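Local atomic coordinates of choline kinase (Streptococcus pneumoniae, PDB entry 4R78), a protein that probably phosphorylates choline at the expense of ATP, has a protein kinase-like fold and binds AMP. Residues N221-E233 with P254-D268. Numbering follows the deposited sequence.
Sequences NDPMWDLAALFLE and PVSHEKIAIYKILQD
A228 packs its CB as a knob into the hole formed by I260, Y263, K264 and Q267, where helix 223-233 crosses the first turns of helix 257-280 in the helical part of this protein kinase-like fold. The axes of segments 223-233 and 257-268 approach to 8.1 Å, with a signed crossing angle of -66°, and the small methyl permits a CA-CA distance of 4.9 Å between A228 and I260. I260 answers as a knob among M224, L227, A228 and F231. M224, bent at chi2 (-52°), folds its thioether beside I260, with SD 3.7 Å from I260 CG1; S256 N directs a nearly straight but weak hydrogen bond at the same sulfur.

Beside this knob, Y263 CD1 meets the edge of the W225 indole, near its plane, 3.6 Å from W225 CE3, while Q267 CG lies over the six-membered ring, 3.6 Å from its centroid, as a CH-pi contact. W225 NE1 finds its polar partner at I195, beyond the pair.

Farther out, toward the N-terminal ends of the two helices, K259 runs extended across D222 to form a salt bridge, and its NZ also makes a salt bridge with D189 and a hydrogen bond to the carbonyl of G187. Both oxygens of D222 have work: OD1 caps the helix by accepting from M224 N through its anti lone pair, whereas K259 NZ meets OD2 on the syn side at 2.7 Å, 19° out of the carboxylate plane.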
# COMPACT_ATOMS: atom_id res chain seq x y z
N ASN A 221 -11.38 3.82 5.83
CA ASN A 221 -11.75 2.41 5.73
C ASN A 221 -11.92 1.81 7.12
O ASN A 221 -11.70 2.48 8.14
CB ASN A 221 -10.67 1.64 4.95
CG ASN A 221 -11.19 0.35 4.32
OD1 ASN A 221 -12.36 0.00 4.42
ND2 ASN A 221 -10.29 -0.38 3.67
N ASP A 222 -12.33 0.55 7.18
CA ASP A 222 -12.36 -0.18 8.44
C ASP A 222 -10.93 -0.55 8.82
O ASP A 222 -10.20 -1.12 8.01
CB ASP A 222 -13.23 -1.43 8.30
CG ASP A 222 -13.57 -2.04 9.64
OD1 ASP A 222 -12.64 -2.54 10.32
OD2 ASP A 222 -14.76 -2.01 10.03
N PRO A 223 -10.50 -0.22 10.06
CA PRO A 223 -9.13 -0.56 10.46
C PRO A 223 -8.76 -2.04 10.34
O PRO A 223 -7.57 -2.35 10.20
CB PRO A 223 -9.09 -0.11 11.92
CG PRO A 223 -10.00 1.05 11.96
CD PRO A 223 -11.15 0.64 11.07
N MET A 224 -9.75 -2.93 10.37
CA MET A 224 -9.45 -4.35 10.21
C MET A 224 -8.88 -4.68 8.82
O MET A 224 -8.23 -5.71 8.65
CB MET A 224 -10.66 -5.23 10.55
CG MET A 224 -11.05 -5.23 12.04
SD MET A 224 -9.70 -5.60 13.18
CE MET A 224 -9.24 -3.95 13.71
N TRP A 225 -9.10 -3.80 7.85
CA TRP A 225 -8.43 -3.93 6.55
C TRP A 225 -6.91 -3.85 6.74
O TRP A 225 -6.17 -4.68 6.21
CB TRP A 225 -8.89 -2.83 5.58
CG TRP A 225 -8.11 -2.80 4.30
CD1 TRP A 225 -6.85 -2.28 4.12
CD2 TRP A 225 -8.51 -3.31 3.03
NE1 TRP A 225 -6.46 -2.44 2.82
CE2 TRP A 225 -7.45 -3.07 2.12
CE3 TRP A 225 -9.66 -3.96 2.56
CZ2 TRP A 225 -7.51 -3.44 0.77
CZ3 TRP A 225 -9.72 -4.33 1.21
CH2 TRP A 225 -8.65 -4.08 0.34
N ASP A 226 -6.46 -2.85 7.50
CA ASP A 226 -5.03 -2.67 7.75
C ASP A 226 -4.43 -3.86 8.51
O ASP A 226 -3.33 -4.31 8.20
CB ASP A 226 -4.76 -1.37 8.50
CG ASP A 226 -4.65 -0.16 7.58
OD1 ASP A 226 -4.76 -0.32 6.34
OD2 ASP A 226 -4.46 0.94 8.11
N LEU A 227 -5.16 -4.36 9.50
CA LEU A 227 -4.70 -5.51 10.25
C LEU A 227 -4.59 -6.75 9.35
O LEU A 227 -3.58 -7.46 9.39
CB LEU A 227 -5.58 -5.77 11.48
CG LEU A 227 -5.23 -4.97 12.74
CD1 LEU A 227 -5.36 -3.46 12.57
CD2 LEU A 227 -6.07 -5.43 13.89
N ALA A 228 -5.61 -6.97 8.53
CA ALA A 228 -5.59 -8.06 7.55
C ALA A 228 -4.37 -7.97 6.63
O ALA A 228 -3.70 -8.97 6.39
CB ALA A 228 -6.87 -8.10 6.75
N ALA A 229 -4.08 -6.76 6.15
CA ALA A 229 -2.94 -6.56 5.25
C ALA A 229 -1.61 -6.85 5.93
O ALA A 229 -0.78 -7.57 5.38
CB ALA A 229 -2.95 -5.15 4.67
N LEU A 230 -1.40 -6.30 7.12
CA LEU A 230 -0.19 -6.57 7.88
C LEU A 230 0.01 -8.08 8.05
O LEU A 230 1.08 -8.61 7.75
CB LEU A 230 -0.24 -5.89 9.25
CG LEU A 230 1.02 -6.02 10.11
CD1 LEU A 230 2.13 -5.10 9.62
CD2 LEU A 230 0.69 -5.73 11.56
N PHE A 231 -1.04 -8.75 8.50
CA PHE A 231 -0.99 -10.18 8.79
C PHE A 231 -0.76 -11.00 7.52
O PHE A 231 0.11 -11.88 7.49
CB PHE A 231 -2.30 -10.64 9.45
CG PHE A 231 -2.54 -10.08 10.83
CD1 PHE A 231 -1.57 -9.32 11.49
CD2 PHE A 231 -3.74 -10.35 11.48
CE1 PHE A 231 -1.80 -8.82 12.77
CE2 PHE A 231 -3.98 -9.86 12.76
CZ PHE A 231 -3.02 -9.10 13.41
N LEU A 232 -1.51 -10.69 6.46
CA LEU A 232 -1.44 -11.46 5.22
C LEU A 232 -0.12 -11.26 4.47
O LEU A 232 0.48 -12.22 4.01
CB LEU A 232 -2.63 -11.12 4.30
CG LEU A 232 -2.87 -12.01 3.08
CD1 LEU A 232 -3.12 -13.45 3.49
CD2 LEU A 232 -4.03 -11.48 2.25
N GLU A 233 0.31 -10.00 4.37
CA GLU A 233 1.51 -9.68 3.61
C GLU A 233 2.80 -10.19 4.24
O GLU A 233 3.79 -10.41 3.54
CB GLU A 233 1.61 -8.17 3.33
CG GLU A 233 0.44 -7.59 2.51
CD GLU A 233 0.49 -7.91 1.02
OE1 GLU A 233 1.33 -8.72 0.57
OE2 GLU A 233 -0.33 -7.33 0.28
N PRO A 254 -10.85 -1.34 18.61
CA PRO A 254 -11.40 -2.68 18.83
C PRO A 254 -11.00 -3.64 17.70
O PRO A 254 -10.65 -3.20 16.60
CB PRO A 254 -12.91 -2.44 18.81
CG PRO A 254 -13.09 -1.23 17.96
CD PRO A 254 -11.91 -0.37 18.28
N VAL A 255 -11.06 -4.93 17.99
CA VAL A 255 -10.65 -5.98 17.05
C VAL A 255 -11.83 -6.88 16.69
O VAL A 255 -12.61 -7.28 17.56
CB VAL A 255 -9.49 -6.82 17.65
CG1 VAL A 255 -9.25 -8.10 16.84
CG2 VAL A 255 -8.22 -5.98 17.75
N SER A 256 -11.94 -7.20 15.40
CA SER A 256 -12.90 -8.18 14.90
C SER A 256 -12.16 -9.21 14.05
O SER A 256 -11.69 -8.90 12.96
CB SER A 256 -13.98 -7.49 14.06
OG SER A 256 -14.73 -8.44 13.31
N HIS A 257 -12.08 -10.44 14.56
CA HIS A 257 -11.41 -11.53 13.84
C HIS A 257 -12.11 -11.86 12.52
O HIS A 257 -11.44 -12.14 11.53
CB HIS A 257 -11.33 -12.79 14.71
CG HIS A 257 -10.32 -12.70 15.82
ND1 HIS A 257 -10.56 -12.02 16.99
CD2 HIS A 257 -9.06 -13.20 15.92
CE1 HIS A 257 -9.50 -12.11 17.77
NE2 HIS A 257 -8.58 -12.82 17.15
N GLU A 258 -13.44 -11.80 12.50
CA GLU A 258 -14.18 -12.10 11.28
C GLU A 258 -13.92 -11.08 10.18
O GLU A 258 -13.74 -11.45 9.02
CB GLU A 258 -15.69 -12.23 11.54
CG GLU A 258 -16.43 -12.79 10.32
CD GLU A 258 -17.92 -12.98 10.53
OE1 GLU A 258 -18.43 -12.75 11.64
OE2 GLU A 258 -18.59 -13.38 9.55
N LYS A 259 -13.87 -9.80 10.54
CA LYS A 259 -13.56 -8.75 9.57
C LYS A 259 -12.17 -8.95 8.98
O LYS A 259 -11.98 -8.80 7.78
CB LYS A 259 -13.68 -7.35 10.18
CG LYS A 259 -15.10 -6.82 10.30
CD LYS A 259 -15.06 -5.44 10.93
CE LYS A 259 -16.42 -4.79 10.94
NZ LYS A 259 -16.36 -3.50 11.68
N ILE A 260 -11.20 -9.29 9.83
CA ILE A 260 -9.85 -9.59 9.36
C ILE A 260 -9.88 -10.70 8.30
O ILE A 260 -9.28 -10.57 7.24
CB ILE A 260 -8.90 -9.93 10.53
CG1 ILE A 260 -8.66 -8.68 11.39
CG2 ILE A 260 -7.55 -10.47 10.01
CD1 ILE A 260 -7.99 -8.96 12.72
N ALA A 261 -10.60 -11.78 8.60
CA ALA A 261 -10.69 -12.91 7.68
C ALA A 261 -11.30 -12.50 6.34
O ALA A 261 -10.82 -12.89 5.27
CB ALA A 261 -11.49 -14.05 8.31
N ILE A 262 -12.36 -11.69 6.40
CA ILE A 262 -13.03 -11.20 5.20
C ILE A 262 -12.12 -10.28 4.37
O ILE A 262 -12.04 -10.43 3.15
CB ILE A 262 -14.37 -10.50 5.55
CG1 ILE A 262 -15.38 -11.54 6.06
CG2 ILE A 262 -14.93 -9.75 4.33
CD1 ILE A 262 -16.62 -10.97 6.73
N TYR A 263 -11.44 -9.36 5.03
CA TYR A 263 -10.56 -8.43 4.32
C TYR A 263 -9.35 -9.09 3.68
O TYR A 263 -8.89 -8.64 2.64
CB TYR A 263 -10.17 -7.23 5.20
CG TYR A 263 -11.33 -6.29 5.46
CD1 TYR A 263 -12.11 -5.82 4.40
CD2 TYR A 263 -11.64 -5.86 6.75
CE1 TYR A 263 -13.18 -4.96 4.62
CE2 TYR A 263 -12.71 -4.99 6.98
CZ TYR A 263 -13.47 -4.55 5.91
OH TYR A 263 -14.53 -3.69 6.12
N LYS A 264 -8.87 -10.19 4.27
CA LYS A 264 -7.81 -10.99 3.64
C LYS A 264 -8.27 -11.49 2.27
O LYS A 264 -7.52 -11.42 1.30
CB LYS A 264 -7.40 -12.17 4.53
CG LYS A 264 -6.55 -11.81 5.75
CD LYS A 264 -6.20 -13.07 6.52
CE LYS A 264 -5.29 -12.79 7.70
NZ LYS A 264 -5.17 -13.99 8.57
N ILE A 265 -9.50 -11.99 2.19
CA ILE A 265 -10.05 -12.48 0.93
C ILE A 265 -10.20 -11.35 -0.09
O ILE A 265 -9.86 -11.51 -1.27
CB ILE A 265 -11.42 -13.19 1.14
CG1 ILE A 265 -11.24 -14.46 1.97
CG2 ILE A 265 -12.07 -13.54 -0.21
CD1 ILE A 265 -12.52 -14.97 2.61
N LEU A 266 -10.68 -10.20 0.37
CA LEU A 266 -10.87 -9.06 -0.51
C LEU A 266 -9.54 -8.55 -1.04
O LEU A 266 -9.44 -8.18 -2.21
CB LEU A 266 -11.64 -7.94 0.19
CG LEU A 266 -13.11 -8.21 0.55
CD1 LEU A 266 -13.73 -6.99 1.19
CD2 LEU A 266 -13.90 -8.60 -0.67
N GLN A 267 -8.52 -8.55 -0.19
CA GLN A 267 -7.18 -8.13 -0.59
C GLN A 267 -6.56 -9.05 -1.63
O GLN A 267 -6.03 -8.58 -2.64
CB GLN A 267 -6.27 -7.99 0.64
CG GLN A 267 -6.54 -6.71 1.40
CD GLN A 267 -6.10 -6.72 2.85
OE1 GLN A 267 -6.65 -5.99 3.68
NE2 GLN A 267 -5.10 -7.53 3.16
N ASP A 268 -6.63 -10.36 -1.41
CA ASP A 268 -6.11 -11.30 -2.39
C ASP A 268 -6.81 -11.15 -3.74
O ASP A 268 -6.15 -11.22 -4.78
CB ASP A 268 -6.19 -12.73 -1.87
CG ASP A 268 -5.00 -13.10 -1.01
OD1 ASP A 268 -3.92 -12.48 -1.14
OD2 ASP A 268 -5.14 -14.04 -0.19